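Side-chain contacts in glycosylation Associate Protein 2 (PDB 6OYC), which probably works with its partner Gap proteins in an accessory Sec system, coupling glycosylation of a streptococcal surface adhesin to its secretion: residues K124-G129 / G264-F269; S302-A307 / F413-D418. One frame throughout, in Å; residues are numbered along the deposited sequence.

Contact 1: residues K124-G129 / G264-F269; sequences KGLFIG and GGLGTF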
# COMPACT_ATOMS: atom_id res chain seq x y z
N LYS B 124 1.13 -18.66 -6.17
CA LYS B 124 2.04 -17.55 -6.42
C LYS B 124 1.66 -16.29 -5.67
O LYS B 124 2.33 -15.26 -5.84
CB LYS B 124 2.14 -17.29 -7.93
CG LYS B 124 2.88 -18.44 -8.66
CD LYS B 124 3.54 -18.00 -9.95
CE LYS B 124 4.27 -19.17 -10.63
NZ LYS B 124 4.85 -18.78 -11.98
N GLY B 125 0.64 -16.34 -4.80
CA GLY B 125 0.13 -15.13 -4.18
C GLY B 125 0.12 -15.12 -2.66
O GLY B 125 -0.36 -14.14 -2.07
N LEU B 126 0.66 -16.15 -2.01
CA LEU B 126 0.57 -16.30 -0.56
C LEU B 126 1.92 -16.11 0.12
O LEU B 126 2.09 -16.50 1.28
CB LEU B 126 -0.03 -17.67 -0.21
CG LEU B 126 -1.52 -17.89 -0.55
CD1 LEU B 126 -2.02 -19.32 -0.27
CD2 LEU B 126 -2.38 -16.88 0.19
N PHE B 127 2.88 -15.50 -0.57
CA PHE B 127 4.19 -15.28 0.02
C PHE B 127 4.10 -14.26 1.16
O PHE B 127 3.20 -13.41 1.21
CB PHE B 127 5.20 -14.80 -1.05
CG PHE B 127 4.76 -13.54 -1.79
CD1 PHE B 127 3.96 -13.63 -2.93
CD2 PHE B 127 5.12 -12.27 -1.33
CE1 PHE B 127 3.54 -12.48 -3.61
CE2 PHE B 127 4.70 -11.11 -2.00
CZ PHE B 127 3.91 -11.22 -3.14
N ILE B 128 5.06 -14.35 2.07
CA ILE B 128 5.19 -13.38 3.15
C ILE B 128 6.06 -12.22 2.68
O ILE B 128 7.00 -12.39 1.91
CB ILE B 128 5.77 -14.06 4.41
CG1 ILE B 128 7.05 -14.80 4.02
CG2 ILE B 128 4.76 -15.03 5.01
CD1 ILE B 128 7.83 -15.33 5.18
N GLY B 129 5.75 -11.03 3.16
CA GLY B 129 6.51 -9.85 2.77
C GLY B 129 5.80 -9.03 1.71
O GLY B 129 4.77 -9.42 1.15
N GLY B 264 -1.73 -11.61 -7.77
CA GLY B 264 -2.70 -12.08 -8.73
C GLY B 264 -4.14 -11.88 -8.33
O GLY B 264 -5.02 -12.58 -8.86
N GLY B 265 -4.42 -10.96 -7.41
CA GLY B 265 -5.78 -10.77 -6.91
C GLY B 265 -5.96 -10.98 -5.42
O GLY B 265 -6.99 -10.56 -4.87
N LEU B 266 -5.00 -11.58 -4.71
CA LEU B 266 -5.13 -11.85 -3.29
C LEU B 266 -4.68 -10.69 -2.40
O LEU B 266 -4.74 -10.81 -1.17
CB LEU B 266 -4.32 -13.10 -2.93
CG LEU B 266 -4.94 -14.48 -3.19
CD1 LEU B 266 -5.81 -14.53 -4.42
CD2 LEU B 266 -3.86 -15.57 -3.20
N GLY B 267 -4.21 -9.59 -2.99
CA GLY B 267 -3.88 -8.40 -2.22
C GLY B 267 -2.75 -7.56 -2.79
O GLY B 267 -1.76 -8.08 -3.31
N THR B 268 -2.89 -6.24 -2.69
CA THR B 268 -1.83 -5.33 -3.09
C THR B 268 -0.80 -5.22 -1.97
O THR B 268 -1.14 -4.87 -0.83
CB THR B 268 -2.40 -3.96 -3.42
OG1 THR B 268 -3.35 -4.08 -4.50
CG2 THR B 268 -1.28 -3.00 -3.84
N PHE B 269 0.47 -5.50 -2.31
CA PHE B 269 1.58 -5.53 -1.36
C PHE B 269 1.38 -6.66 -0.36
O PHE B 269 2.02 -7.71 -0.48
CB PHE B 269 1.77 -4.19 -0.62
CG PHE B 269 2.20 -3.06 -1.51
CD1 PHE B 269 3.26 -3.22 -2.42
CD2 PHE B 269 1.58 -1.81 -1.42
CE1 PHE B 269 3.67 -2.16 -3.23
CE2 PHE B 269 1.98 -0.74 -2.25
CZ PHE B 269 3.03 -0.92 -3.15
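Leu-126 and Leu-266 supply the apolar part of this contact, their side chains meeting through one methyl each, CD2 of Leu-126 against CD2 of Leu-266 at 3.9 Å. Both leucines carry CG beside the backbone N and anti to the carbonyl carbon (chi1 -69° in Leu-126), and the two branches run across one another at a slant. Leu-126 also touches Leu-6 and Ile-8 of strand 6-11, so a branched aliphatic side chain suits a place between a sheet and a loop.

A second group of contacts sets side chain or backbone against backbone. The CD2 of Leu-266 also lies 3.9 Å from the carbonyl O of Gly-125, with CB of Leu-266 4.2 Å from the same oxygen; having no side chain, Gly-125 lets the leucine settle close to the main chain. Farther along, the carbonyl oxygens Gly-129 O and Phe-269 O approach to 3.6 Å without a hydrogen bond. Gly-129, Gly-265 and Gly-267 have backbone angles at which a side chain would collide with the preceding carbonyl O, and the positive phi of Gly-264 also favours glycine.

The polar link is indirect. Arg-263 gives NH1 to Gly-125 O and Phe-127 O and NE to Phe-269 O, binding both segments with one guanidinium group, which also makes a cation-pi contact with the Phe-127 ring. That ring takes Lys-124 O at its edge, in plane. Gln-121 NE2 adds a bond to Gly-264 O, while Lys-124 NZ turns off to salt bridges with Glu-233 and Asp-235.

The arrangement is consistent with a junction between domains: the end of helix 115-125, leaving the five-stranded parallel sheet region, is joined to the linker that runs from the antiparallel strands into the eight-stranded sheet of the alpha/beta-hydrolase fold.

Contact 2: residues S302-A307 / F413-D418; sequences SGFRSA and FATSLD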
# COMPACT_ATOMS: atom_id res chain seq x y z
N SER B 302 1.86 5.89 6.26
CA SER B 302 3.27 5.55 6.12
C SER B 302 4.10 6.81 5.88
O SER B 302 3.66 7.76 5.23
CB SER B 302 3.48 4.57 4.96
OG SER B 302 2.85 3.33 5.21
N GLY B 303 5.32 6.80 6.42
CA GLY B 303 6.27 7.84 6.12
C GLY B 303 6.83 7.74 4.70
O GLY B 303 6.44 6.90 3.88
N PHE B 304 7.77 8.63 4.40
CA PHE B 304 8.45 8.65 3.12
C PHE B 304 9.35 7.42 2.98
O PHE B 304 10.08 7.08 3.92
CB PHE B 304 9.27 9.94 3.01
CG PHE B 304 10.12 10.04 1.76
CD1 PHE B 304 11.37 9.43 1.70
CD2 PHE B 304 9.69 10.78 0.67
CE1 PHE B 304 12.17 9.53 0.57
CE2 PHE B 304 10.48 10.90 -0.47
CZ PHE B 304 11.72 10.27 -0.52
N ARG B 305 9.32 6.76 1.81
CA ARG B 305 10.13 5.57 1.58
C ARG B 305 10.20 5.27 0.08
O ARG B 305 9.17 5.13 -0.58
CB ARG B 305 9.58 4.35 2.35
CG ARG B 305 8.06 4.04 2.12
CD ARG B 305 7.53 2.80 2.92
NE ARG B 305 7.93 1.49 2.39
CZ ARG B 305 8.03 0.37 3.13
NH1 ARG B 305 7.77 0.40 4.43
NH2 ARG B 305 8.40 -0.78 2.58
N SER B 306 11.43 5.15 -0.45
CA SER B 306 11.62 4.81 -1.86
C SER B 306 11.09 3.42 -2.18
O SER B 306 10.43 3.21 -3.19
CB SER B 306 13.10 4.91 -2.25
OG SER B 306 13.66 6.13 -1.81
N ALA B 307 11.41 2.44 -1.33
CA ALA B 307 10.87 1.10 -1.50
C ALA B 307 9.39 1.13 -1.18
O ALA B 307 8.98 1.68 -0.15
CB ALA B 307 11.60 0.11 -0.60
N PHE B 413 16.08 17.77 1.37
CA PHE B 413 14.99 16.87 1.01
C PHE B 413 14.51 17.27 -0.39
O PHE B 413 13.42 17.82 -0.55
CB PHE B 413 13.87 16.93 2.05
CG PHE B 413 12.83 15.87 1.89
CD1 PHE B 413 13.16 14.53 2.01
CD2 PHE B 413 11.51 16.20 1.64
CE1 PHE B 413 12.21 13.55 1.87
CE2 PHE B 413 10.54 15.22 1.50
CZ PHE B 413 10.89 13.89 1.61
N ALA B 414 15.34 16.97 -1.40
CA ALA B 414 15.21 17.62 -2.70
C ALA B 414 13.89 17.26 -3.39
O ALA B 414 13.32 18.10 -4.10
CB ALA B 414 16.40 17.25 -3.57
N THR B 415 13.37 16.05 -3.17
CA THR B 415 12.10 15.62 -3.78
C THR B 415 10.93 16.55 -3.46
O THR B 415 9.87 16.46 -4.10
CB THR B 415 11.73 14.20 -3.32
OG1 THR B 415 10.51 13.78 -3.96
CG2 THR B 415 11.53 14.17 -1.79
N SER B 416 11.08 17.44 -2.48
CA SER B 416 10.00 18.38 -2.18
C SER B 416 9.73 19.30 -3.36
O SER B 416 8.60 19.78 -3.54
CB SER B 416 10.33 19.20 -0.93
OG SER B 416 11.49 20.00 -1.09
N LEU B 417 10.76 19.56 -4.17
CA LEU B 417 10.56 20.36 -5.38
C LEU B 417 9.61 19.66 -6.34
O LEU B 417 8.73 20.30 -6.93
CB LEU B 417 11.90 20.65 -6.05
CG LEU B 417 12.96 21.30 -5.14
CD1 LEU B 417 14.16 21.78 -5.94
CD2 LEU B 417 12.34 22.45 -4.36
N ASP B 418 9.77 18.35 -6.50
CA ASP B 418 8.84 17.60 -7.33
C ASP B 418 7.45 17.57 -6.72
O ASP B 418 6.45 17.62 -7.45
CB ASP B 418 9.36 16.19 -7.55
CG ASP B 418 10.66 16.18 -8.34
OD1 ASP B 418 10.73 16.86 -9.40
OD2 ASP B 418 11.62 15.51 -7.88
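The Phe-304 ring presents one face to the edge of Phe-413, whose CE1 stands 3.8 Å above the plane of the Phe-304 ring, over its centre; Thr-415 CG2 approaches the same phenyl obliquely. The Phe-413 ring has Phe-304 at its edge and the methyl CG2 of Thr-415 over one face, 3.4 Å above the plane and offset toward the rim. The two rings thus form a T-shaped (edge-to-face) pair, with centroids 4.9 Å apart and planes at 71°. The closest approach is Phe-304 CD2 to Phe-413 CZ, 3.5 Å, and Thr-415 CG2 lies 3.7 Å from Phe-304 CE2, so this one methyl serves both rings.

The side chains of the two segments come from opposite directions, and their torsions turn the touching groups inward. Phe-304 extends its CG away from its backbone N (chi1 175°) and reaches across to the other segment. In Thr-415 the hydroxyl takes the extended position, leaving CG2 between N and the carbonyl carbon, where the methyl faces the aromatic pair.

Polar groups shape each segment rather than bridge them. A type I turn from Phe-413 to Ser-416 starts the approach to helix 416-424, and Phe-413 O receives Ser-416 N at 3.1 Å and Ser-416 OG at 3.0 Å from opposite faces of its plane. On the other segment, Arg-305 NE donates to Ala-307 O at 2.8 Å (N-H...O 160°), a short-range bond within the loop that carries Phe-304. Gln-332 touches both Phe-304 and Thr-415.

With no hydrogen bond across it, the contact depends on dispersion and on the weak attraction of ring hydrogens for a pi face. It is small and partly buried, and Phe-304 lies near, without touching, a possible Ser-371, His-491, Asp-461 triad; the glycerol by Phe-304, probably from the crystallisation liquor, may mark a pocket.

Overall arrangement
From the N terminus the chain builds the five-stranded parallel sheet, leaves it through helix 115-125, and makes the antiparallel strands before strand 251-262 returns it to the start; contact 1 closes that excursion, which holds no helix. The chain then enters the eight-stranded sheet. Contact 2 opens after strand 297-301 and closes at the turn leading into helix 416-424, enclosing a loop that includes strands 323-327, 365-370 and 388-392. The two loops follow in series, neither nesting nor crossing. The centres of contacts 1 and 2 are 26 Å apart, and the nearest atoms of contacts 1 and 2 about 7 Å. Contact 1 probably marks a junction between domains, whereas contact 2 ties together two excursions from the hydrolase-like sheet.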